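Protoporphyrinogen oxidase (Exiguobacterium sibiricum, PDB 3LOV) probably oxidises coproporphyrinogen III to coproporphyrin III with bound FAD and molecular oxygen, a step of haem b biosynthesis. Local coordinates at residues A[15-20]-A[244-249]; A[22-25]-A[31-34]; A[280-285]-A[455-460]. All blocks are in the same frame, centred on the assembly; numbering follows the deposited sequence.

How the interactions relate
All three contacts lie in the Rossmann-type FAD-binding part of the chain, and helix 14-26 runs through interactions 1 and 2 and packs against interaction 3. Interaction 1 is partly buried: its helix meets a turn at the end of helix 235-245, while T15 holds a phosphate of FAD. Interactions 2 and 3 are buried helix-on-strand packing against the same parallel sheet. No hydrogen bond or salt bridge crosses between the segments in any of the three; the packing is mostly between apolar side chains. Polar chemistry enters beside them, through E24, whose carboxylate ties 22-25 to 244-249, and at the cofactor end, where T15 bonds the phosphate; CG2 of I285 packs on the adenine.

Interaction 1: A[15-20]-A[244-249]; sequences TGLAAA and EVLERS. With FAD (flavin-adenine dinucleotide), chain B.
L17 and A20 of helix 14-26 meet L246 and S249 in the turn that follows helix 235-245, while T15, at the cofactor end, meets FAD. T15 grips the phosphate twice: OG1 gives a 2.7 Å hydrogen bond to O1P of FAD, and the amide N of T15 a longer one of 3.3 Å to O2P of FAD. With OG1 beside the backbone N (chi1 -56°), hydroxyl and amide can serve the same phosphate, and the start of the helix would help to stabilise its charge. G16 fits the glycine pattern G11, G13, G16 of dinucleotide-binding Rossmann folds. The next residue, L17, crosses L246 at about a right angle, its CD2 4.1 Å from CD1 of L246. CD2 of L246 settles against A20, 3.8 Å from both CB and the carbonyl C of A20; CB also lies 3.9 Å from OG of S249. That hydroxyl spends its hydrogen bond on E24, further along the helix, and meets A20 by packing alone. L17 also packs on I239 and L242 of helix 235-245, and T15, A18 and A19 rest on A454 of helix 447-463; helix 14-26 thus lies against these two helices, and the turn leads on to edge strand 250-252.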
# COMPACT_ATOMS: atom_id res chain seq x y z
N THR A 15 -1.17 9.44 8.31
CA THR A 15 -2.56 9.84 8.34
C THR A 15 -2.79 10.87 9.47
O THR A 15 -3.45 11.90 9.27
CB THR A 15 -3.49 8.63 8.54
OG1 THR A 15 -3.22 7.68 7.48
CG2 THR A 15 -4.96 9.07 8.50
N GLY A 16 -2.24 10.56 10.64
CA GLY A 16 -2.34 11.44 11.80
C GLY A 16 -1.55 12.75 11.64
O GLY A 16 -2.03 13.78 12.05
N LEU A 17 -0.35 12.69 11.05
CA LEU A 17 0.48 13.88 10.83
C LEU A 17 -0.12 14.77 9.75
O LEU A 17 -0.19 15.99 9.90
CB LEU A 17 1.92 13.49 10.47
CG LEU A 17 2.80 13.08 11.65
CD1 LEU A 17 4.15 12.58 11.21
CD2 LEU A 17 2.94 14.27 12.62
N ALA A 18 -0.61 14.16 8.68
CA ALA A 18 -1.39 14.89 7.68
C ALA A 18 -2.65 15.48 8.28
O ALA A 18 -3.03 16.62 7.97
CB ALA A 18 -1.75 14.00 6.51
N ALA A 19 -3.32 14.73 9.14
CA ALA A 19 -4.50 15.28 9.76
C ALA A 19 -4.13 16.57 10.57
O ALA A 19 -4.86 17.53 10.55
CB ALA A 19 -5.20 14.25 10.66
N ALA A 20 -3.00 16.58 11.26
CA ALA A 20 -2.70 17.72 12.13
C ALA A 20 -2.42 18.94 11.25
O ALA A 20 -2.83 20.05 11.61
CB ALA A 20 -1.52 17.43 13.01
N GLU A 244 7.91 19.24 11.75
CA GLU A 244 8.55 20.57 11.76
C GLU A 244 7.62 21.75 11.37
O GLU A 244 7.64 22.76 12.02
CB GLU A 244 9.77 20.47 10.85
CG GLU A 244 10.75 21.61 10.82
CD GLU A 244 11.77 21.36 9.72
OE1 GLU A 244 12.45 20.30 9.78
OE2 GLU A 244 11.86 22.17 8.77
N VAL A 245 6.76 21.61 10.37
CA VAL A 245 5.87 22.70 9.98
C VAL A 245 4.61 22.87 10.84
O VAL A 245 3.86 23.81 10.66
CB VAL A 245 5.46 22.63 8.45
CG1 VAL A 245 6.72 22.55 7.59
CG2 VAL A 245 4.52 21.47 8.15
N LEU A 246 4.34 21.95 11.76
CA LEU A 246 3.23 22.12 12.68
C LEU A 246 3.62 23.26 13.64
O LEU A 246 4.73 23.27 14.17
CB LEU A 246 2.96 20.82 13.44
CG LEU A 246 2.57 19.63 12.56
CD1 LEU A 246 2.63 18.33 13.40
CD2 LEU A 246 1.22 19.85 11.93
N GLU A 247 2.72 24.21 13.83
CA GLU A 247 3.05 25.38 14.66
C GLU A 247 2.41 25.42 16.03
O GLU A 247 2.87 26.15 16.90
CB GLU A 247 2.71 26.67 13.92
CG GLU A 247 3.66 26.94 12.77
CD GLU A 247 3.39 28.27 12.08
OE1 GLU A 247 2.34 28.41 11.37
OE2 GLU A 247 4.25 29.16 12.25
N ARG A 248 1.34 24.67 16.24
CA ARG A 248 0.71 24.69 17.54
C ARG A 248 0.21 23.33 18.05
O ARG A 248 -0.17 23.20 19.20
CB ARG A 248 -0.42 25.72 17.55
CG ARG A 248 -1.64 25.31 16.81
CD ARG A 248 -2.77 26.31 17.08
NE ARG A 248 -4.04 25.82 16.59
CZ ARG A 248 -4.42 25.82 15.32
NH1 ARG A 248 -3.63 26.33 14.39
NH2 ARG A 248 -5.61 25.33 14.98
N SER A 249 0.25 22.30 17.21
CA SER A 249 -0.16 20.96 17.63
C SER A 249 0.81 20.39 18.65
O SER A 249 2.00 20.45 18.46
CB SER A 249 -0.16 20.04 16.42
OG SER A 249 -1.10 20.46 15.46
PA FAD B . 0.36 3.53 10.33
O1A FAD B . 1.54 3.90 9.51
O2A FAD B . 0.17 2.10 10.70
O5B FAD B . 0.38 4.40 11.66
C5B FAD B . -0.40 4.09 12.79
C4B FAD B . 0.19 4.85 13.98
O4B FAD B . -0.68 4.75 15.12
C3B FAD B . 1.55 4.31 14.35
O3B FAD B . 2.49 5.36 14.55
C2B FAD B . 1.23 3.55 15.63
O2B FAD B . 2.28 3.52 16.52
C1B FAD B . 0.09 4.36 16.22
N9A FAD B . -0.77 3.64 17.17
C8A FAD B . -1.18 2.33 17.23
N7A FAD B . -1.98 2.14 18.31
C5A FAD B . -2.07 3.34 18.96
C6A FAD B . -2.76 3.77 20.10
N6A FAD B . -3.54 2.94 20.79
N1A FAD B . -2.65 5.09 20.51
C2A FAD B . -1.91 5.98 19.78
N3A FAD B . -1.25 5.56 18.63
C4A FAD B . -1.32 4.27 18.25
N1 FAD B . 1.74 2.70 0.27
C2 FAD B . 2.20 3.37 -0.83
O2 FAD B . 1.61 4.38 -1.24
N3 FAD B . 3.30 2.90 -1.50
C4 FAD B . 3.95 1.79 -1.12
O4 FAD B . 4.94 1.45 -1.74
C4X FAD B . 3.50 1.07 -0.03
N5 FAD B . 4.19 -0.05 0.39
C5X FAD B . 3.71 -0.74 1.51
C6 FAD B . 4.37 -1.90 1.94
C7 FAD B . 3.90 -2.61 3.06
C7M FAD B . 4.62 -3.85 3.52
C8 FAD B . 2.79 -2.14 3.79
C8M FAD B . 2.25 -2.87 5.00
C9 FAD B . 2.14 -0.98 3.38
C9A FAD B . 2.59 -0.27 2.24
N10 FAD B . 1.93 0.90 1.83
C10 FAD B . 2.39 1.56 0.68
C1' FAD B . 0.72 1.46 2.53
C2' FAD B . 1.18 2.56 3.51
O2' FAD B . 1.99 1.99 4.47
C3' FAD B . 0.01 3.27 4.22
O3' FAD B . -0.58 4.11 3.23
C4' FAD B . 0.40 4.18 5.41
O4' FAD B . 1.62 3.87 6.06
C5' FAD B . -0.65 4.12 6.51
O5' FAD B . -0.33 5.07 7.49
P FAD B . -1.30 5.26 8.72
O1P FAD B . -2.75 5.15 8.33
O2P FAD B . -0.95 6.45 9.58
O3P FAD B . -1.03 3.93 9.64

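Interaction 2: A[22-25]-A[31-34]; sequences YAER and NITL
The carboxylate of E24 lies beyond the stem that I32 touches; CD2 of L246 covers one of its faces, and N of E247 meets OE1 nearly in its plane. OE2 takes N of R248 from one side of the plane and OG of S249 from the other. Three bonds from 244-249 hold the group and satisfy a buried charge, which the two backbone N-H groups and the hydroxyl would probably help to keep ionised. I32 meets the aliphatic stem, its CD1 lying 3.8 Å from CG of E24, and the two side chains cross obliquely. The ring of Y22 turns to helix 447-463, where the stem of K455 lies over one face and V451 and I458 also touch it.

I32 carries the strand's share alone. Its CG1 lies beside the backbone N and the chain runs on nearly extended (chi2 156°), which carries CD1 to the helix. There the methyl lies 3.8 Å from CB of A23 and 3.7 Å from N of E24; A23, being small, lets it reach the helix backbone. CG2 of I32 points to the S249 side.

The contact packs the two later elements of the beta-alpha-beta unit 6-10, 14-26, 31-35, the classic opening of a Rossmann fold. A23 also touches L7 of strand 6-10 and I458 of helix 447-463, while strand 31-35 runs between parallel strands 6-10 and 250-252.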
# COMPACT_ATOMS: atom_id res chain seq x y z
N TYR A 22 -3.50 19.58 8.19
CA TYR A 22 -4.71 20.13 7.62
C TYR A 22 -5.58 20.76 8.70
O TYR A 22 -6.27 21.73 8.42
CB TYR A 22 -5.51 19.07 6.87
CG TYR A 22 -4.86 18.53 5.63
CD1 TYR A 22 -4.50 19.38 4.59
CD2 TYR A 22 -4.61 17.16 5.47
CE1 TYR A 22 -3.89 18.90 3.44
CE2 TYR A 22 -4.00 16.65 4.31
CZ TYR A 22 -3.63 17.54 3.31
OH TYR A 22 -3.03 17.08 2.17
N ALA A 23 -5.60 20.18 9.91
CA ALA A 23 -6.39 20.73 11.00
C ALA A 23 -5.86 22.10 11.40
O ALA A 23 -6.65 22.98 11.74
CB ALA A 23 -6.46 19.76 12.29
N GLU A 24 -4.53 22.28 11.40
CA GLU A 24 -3.99 23.61 11.78
C GLU A 24 -4.57 24.69 10.87
O GLU A 24 -4.99 25.74 11.35
CB GLU A 24 -2.46 23.64 11.84
CG GLU A 24 -1.90 22.94 13.07
CD GLU A 24 -0.45 23.24 13.38
OE1 GLU A 24 0.21 23.99 12.62
OE2 GLU A 24 0.03 22.72 14.44
N ARG A 25 -4.71 24.38 9.59
CA ARG A 25 -5.18 25.36 8.62
C ARG A 25 -6.69 25.50 8.63
O ARG A 25 -7.19 26.60 8.52
CB ARG A 25 -4.69 25.00 7.23
CG ARG A 25 -3.32 25.54 6.96
CD ARG A 25 -2.41 24.49 6.36
NE ARG A 25 -1.02 24.89 6.56
CZ ARG A 25 -0.29 24.52 7.60
NH1 ARG A 25 -0.79 23.71 8.52
NH2 ARG A 25 0.96 24.93 7.70
N ASN A 31 -7.66 23.82 19.43
CA ASN A 31 -6.51 23.19 20.07
C ASN A 31 -6.30 21.77 19.54
O ASN A 31 -7.28 21.03 19.43
CB ASN A 31 -6.75 23.14 21.59
CG ASN A 31 -7.07 24.54 22.18
OD1 ASN A 31 -6.14 25.33 22.44
ND2 ASN A 31 -8.38 24.86 22.32
N ILE A 32 -5.04 21.39 19.27
CA ILE A 32 -4.74 20.10 18.57
C ILE A 32 -3.69 19.36 19.35
O ILE A 32 -2.61 19.90 19.59
CB ILE A 32 -4.26 20.30 17.12
CG1 ILE A 32 -5.36 21.01 16.31
CG2 ILE A 32 -3.89 18.94 16.48
CD1 ILE A 32 -4.88 21.78 15.09
N THR A 33 -4.03 18.16 19.82
CA THR A 33 -3.07 17.27 20.45
C THR A 33 -3.02 15.96 19.68
O THR A 33 -4.07 15.47 19.22
CB THR A 33 -3.44 17.01 21.92
OG1 THR A 33 -3.51 18.27 22.62
CG2 THR A 33 -2.42 16.08 22.61
N LEU A 34 -1.82 15.43 19.49
CA LEU A 34 -1.63 14.15 18.79
C LEU A 34 -0.94 13.17 19.72
O LEU A 34 0.18 13.42 20.20
CB LEU A 34 -0.81 14.32 17.52
CG LEU A 34 -0.72 13.09 16.60
CD1 LEU A 34 -0.70 13.50 15.11
CD2 LEU A 34 0.46 12.18 16.97

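Interaction 3: A[280-285]-A[455-460]; sequences YVLLTI and KTMIES. With FAD (flavin-adenine dinucleotide), chain B.
L282, on strand 280-283, straddles two residues of helix 447-463 with its two branches. Its CG is anti to the backbone N (chi1 -172°), and the fork it carries sets CD1 on M457 and CD2 on I458; the leucine crosses both side chains at about a right angle. CD1 of L282 presses on the root of M457, 3.6 Å from CB of M457 and 4.1 Å from its CG. Beyond CG the chain, modelled as selenomethionine, bends at chi2 (-62°) and again at chi3, so the selenium leads away from the strand and toward L282 only CB and CG pack. The other branch makes a looser contact, CD2 of L282 lying 4.1 Å from CD1 of I458. I458 starts with its bond from the backbone directed past the strand, and its bent chain brings CD1 back to it.

On the helix, OG of S460 donates a 3.1 Å hydrogen bond to the carbonyl O of M457, folding this hydroxyl onto its own backbone. K455 and E459 form a weak salt bridge one turn apart.

At the far end of 280-285, I285 holds CG1 in the crowded position between backbone N and carbonyl carbon (chi1 66°) while CG2 lies over the adenine, 3.3 Å from C4A of FAD. OG1 of T284 is hydrogen-bonded to the carbonyl O of V10, and its side chain touches T15. The strand-to-helix contact is thus purely apolar, holding by shape and exclusion of water, and the same short segment passes from core packing to a methyl laid on the cofactor's base.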
# COMPACT_ATOMS: atom_id res chain seq x y z
N TYR A 280 -13.37 16.60 19.74
CA TYR A 280 -13.27 15.85 18.49
C TYR A 280 -12.13 14.87 18.60
O TYR A 280 -11.07 15.21 19.13
CB TYR A 280 -13.08 16.80 17.33
CG TYR A 280 -14.10 17.90 17.33
CD1 TYR A 280 -15.45 17.64 16.99
CD2 TYR A 280 -13.76 19.18 17.72
CE1 TYR A 280 -16.41 18.68 17.02
CE2 TYR A 280 -14.72 20.21 17.75
CZ TYR A 280 -16.02 19.95 17.40
OH TYR A 280 -16.92 20.99 17.44
N VAL A 281 -12.37 13.64 18.16
CA VAL A 281 -11.35 12.61 18.16
C VAL A 281 -11.21 12.04 16.74
O VAL A 281 -12.22 11.62 16.15
CB VAL A 281 -11.70 11.48 19.15
CG1 VAL A 281 -10.52 10.47 19.26
CG2 VAL A 281 -12.09 12.03 20.52
N LEU A 282 -9.99 12.05 16.21
CA LEU A 282 -9.68 11.38 14.93
C LEU A 282 -8.80 10.17 15.24
O LEU A 282 -7.64 10.30 15.67
CB LEU A 282 -9.03 12.32 13.88
CG LEU A 282 -8.84 11.73 12.44
CD1 LEU A 282 -10.17 11.50 11.64
CD2 LEU A 282 -7.92 12.60 11.61
N LEU A 283 -9.40 8.98 15.09
CA LEU A 283 -8.68 7.73 15.23
C LEU A 283 -8.01 7.32 13.89
O LEU A 283 -8.68 7.13 12.89
CB LEU A 283 -9.62 6.62 15.77
CG LEU A 283 -10.31 6.92 17.11
CD1 LEU A 283 -11.34 5.82 17.53
CD2 LEU A 283 -9.25 7.10 18.23
N THR A 284 -6.68 7.16 13.90
CA THR A 284 -5.92 6.80 12.70
C THR A 284 -5.09 5.55 12.98
O THR A 284 -4.22 5.19 12.20
CB THR A 284 -5.03 7.99 12.20
OG1 THR A 284 -3.88 8.18 13.03
CG2 THR A 284 -5.82 9.30 12.18
N ILE A 285 -5.42 4.89 14.09
CA ILE A 285 -4.72 3.73 14.58
C ILE A 285 -5.33 2.46 13.94
O ILE A 285 -6.35 2.55 13.28
CB ILE A 285 -4.83 3.61 16.10
CG1 ILE A 285 -6.29 3.34 16.53
CG2 ILE A 285 -4.24 4.86 16.75
CD1 ILE A 285 -6.45 3.19 18.07
N LYS A 455 -7.43 14.44 5.07
CA LYS A 455 -7.98 15.72 4.61
C LYS A 455 -9.51 15.71 4.59
O LYS A 455 -10.16 16.64 5.10
CB LYS A 455 -7.47 16.06 3.23
CG LYS A 455 -7.66 17.53 2.81
CD LYS A 455 -7.41 17.68 1.30
CE LYS A 455 -7.13 19.12 0.89
NZ LYS A 455 -7.74 20.07 1.83
N THR A 456 -10.12 14.68 4.01
CA THR A 456 -11.58 14.63 4.01
C THR A 456 -12.15 14.55 5.45
O THR A 456 -13.18 15.15 5.72
CB THR A 456 -12.10 13.47 3.14
OG1 THR A 456 -11.40 13.50 1.90
CG2 THR A 456 -13.58 13.61 2.86
N MSE A 457 -11.52 13.81 6.37
CA MSE A 457 -12.12 13.77 7.71
C MSE A 457 -11.93 15.11 8.43
O MSE A 457 -12.85 15.60 9.06
CB MSE A 457 -11.63 12.60 8.56
CG MSE A 457 -12.09 11.25 8.05
SE MSE A 457 -14.01 11.03 8.05
CE MSE A 457 -14.47 11.00 6.16
N ILE A 458 -10.77 15.73 8.30
CA ILE A 458 -10.61 17.08 8.89
C ILE A 458 -11.67 18.05 8.34
O ILE A 458 -12.33 18.74 9.13
CB ILE A 458 -9.14 17.64 8.70
CG1 ILE A 458 -8.16 16.84 9.55
CG2 ILE A 458 -9.05 19.15 9.00
CD1 ILE A 458 -8.60 16.57 10.95
N GLU A 459 -11.84 18.07 7.02
CA GLU A 459 -12.85 18.88 6.34
C GLU A 459 -14.26 18.68 6.91
O GLU A 459 -15.00 19.64 7.09
CB GLU A 459 -12.92 18.53 4.84
CG GLU A 459 -11.80 19.12 3.95
CD GLU A 459 -11.84 18.57 2.52
OE1 GLU A 459 -12.77 17.80 2.17
OE2 GLU A 459 -10.94 18.92 1.75
N SER A 460 -14.64 17.43 7.15
CA SER A 460 -15.99 17.14 7.59
C SER A 460 -16.17 17.57 9.06
O SER A 460 -17.28 17.88 9.46
CB SER A 460 -16.34 15.68 7.36
OG SER A 460 -15.83 14.88 8.38
PA FAD B . 0.36 3.53 10.33
O1A FAD B . 1.54 3.90 9.51
O2A FAD B . 0.17 2.10 10.70
O5B FAD B . 0.38 4.40 11.66
C5B FAD B . -0.40 4.09 12.79
C4B FAD B . 0.19 4.85 13.98
O4B FAD B . -0.68 4.75 15.12
C3B FAD B . 1.55 4.31 14.35
O3B FAD B . 2.49 5.36 14.55
C2B FAD B . 1.23 3.55 15.63
O2B FAD B . 2.28 3.52 16.52
C1B FAD B . 0.09 4.36 16.22
N9A FAD B . -0.77 3.64 17.17
C8A FAD B . -1.18 2.33 17.23
N7A FAD B . -1.98 2.14 18.31
C5A FAD B . -2.07 3.34 18.96
C6A FAD B . -2.76 3.77 20.10
N6A FAD B . -3.54 2.94 20.79
N1A FAD B . -2.65 5.09 20.51
C2A FAD B . -1.91 5.98 19.78
N3A FAD B . -1.25 5.56 18.63
C4A FAD B . -1.32 4.27 18.25
N1 FAD B . 1.74 2.70 0.27
C2 FAD B . 2.20 3.37 -0.83
O2 FAD B . 1.61 4.38 -1.24
N3 FAD B . 3.30 2.90 -1.50
C4 FAD B . 3.95 1.79 -1.12
O4 FAD B . 4.94 1.45 -1.74
C4X FAD B . 3.50 1.07 -0.03
N5 FAD B . 4.19 -0.05 0.39
C5X FAD B . 3.71 -0.74 1.51
C6 FAD B . 4.37 -1.90 1.94
C7 FAD B . 3.90 -2.61 3.06
C7M FAD B . 4.62 -3.85 3.52
C8 FAD B . 2.79 -2.14 3.79
C8M FAD B . 2.25 -2.87 5.00
C9 FAD B . 2.14 -0.98 3.38
C9A FAD B . 2.59 -0.27 2.24
N10 FAD B . 1.93 0.90 1.83
C10 FAD B . 2.39 1.56 0.68
C1' FAD B . 0.72 1.46 2.53
C2' FAD B . 1.18 2.56 3.51
O2' FAD B . 1.99 1.99 4.47
C3' FAD B . 0.01 3.27 4.22
O3' FAD B . -0.58 4.11 3.23
C4' FAD B . 0.40 4.18 5.41
O4' FAD B . 1.62 3.87 6.06
C5' FAD B . -0.65 4.12 6.51
O5' FAD B . -0.33 5.07 7.49
P FAD B . -1.30 5.26 8.72
O1P FAD B . -2.75 5.15 8.33
O2P FAD B . -0.95 6.45 9.58
O3P FAD B . -1.03 3.93 9.64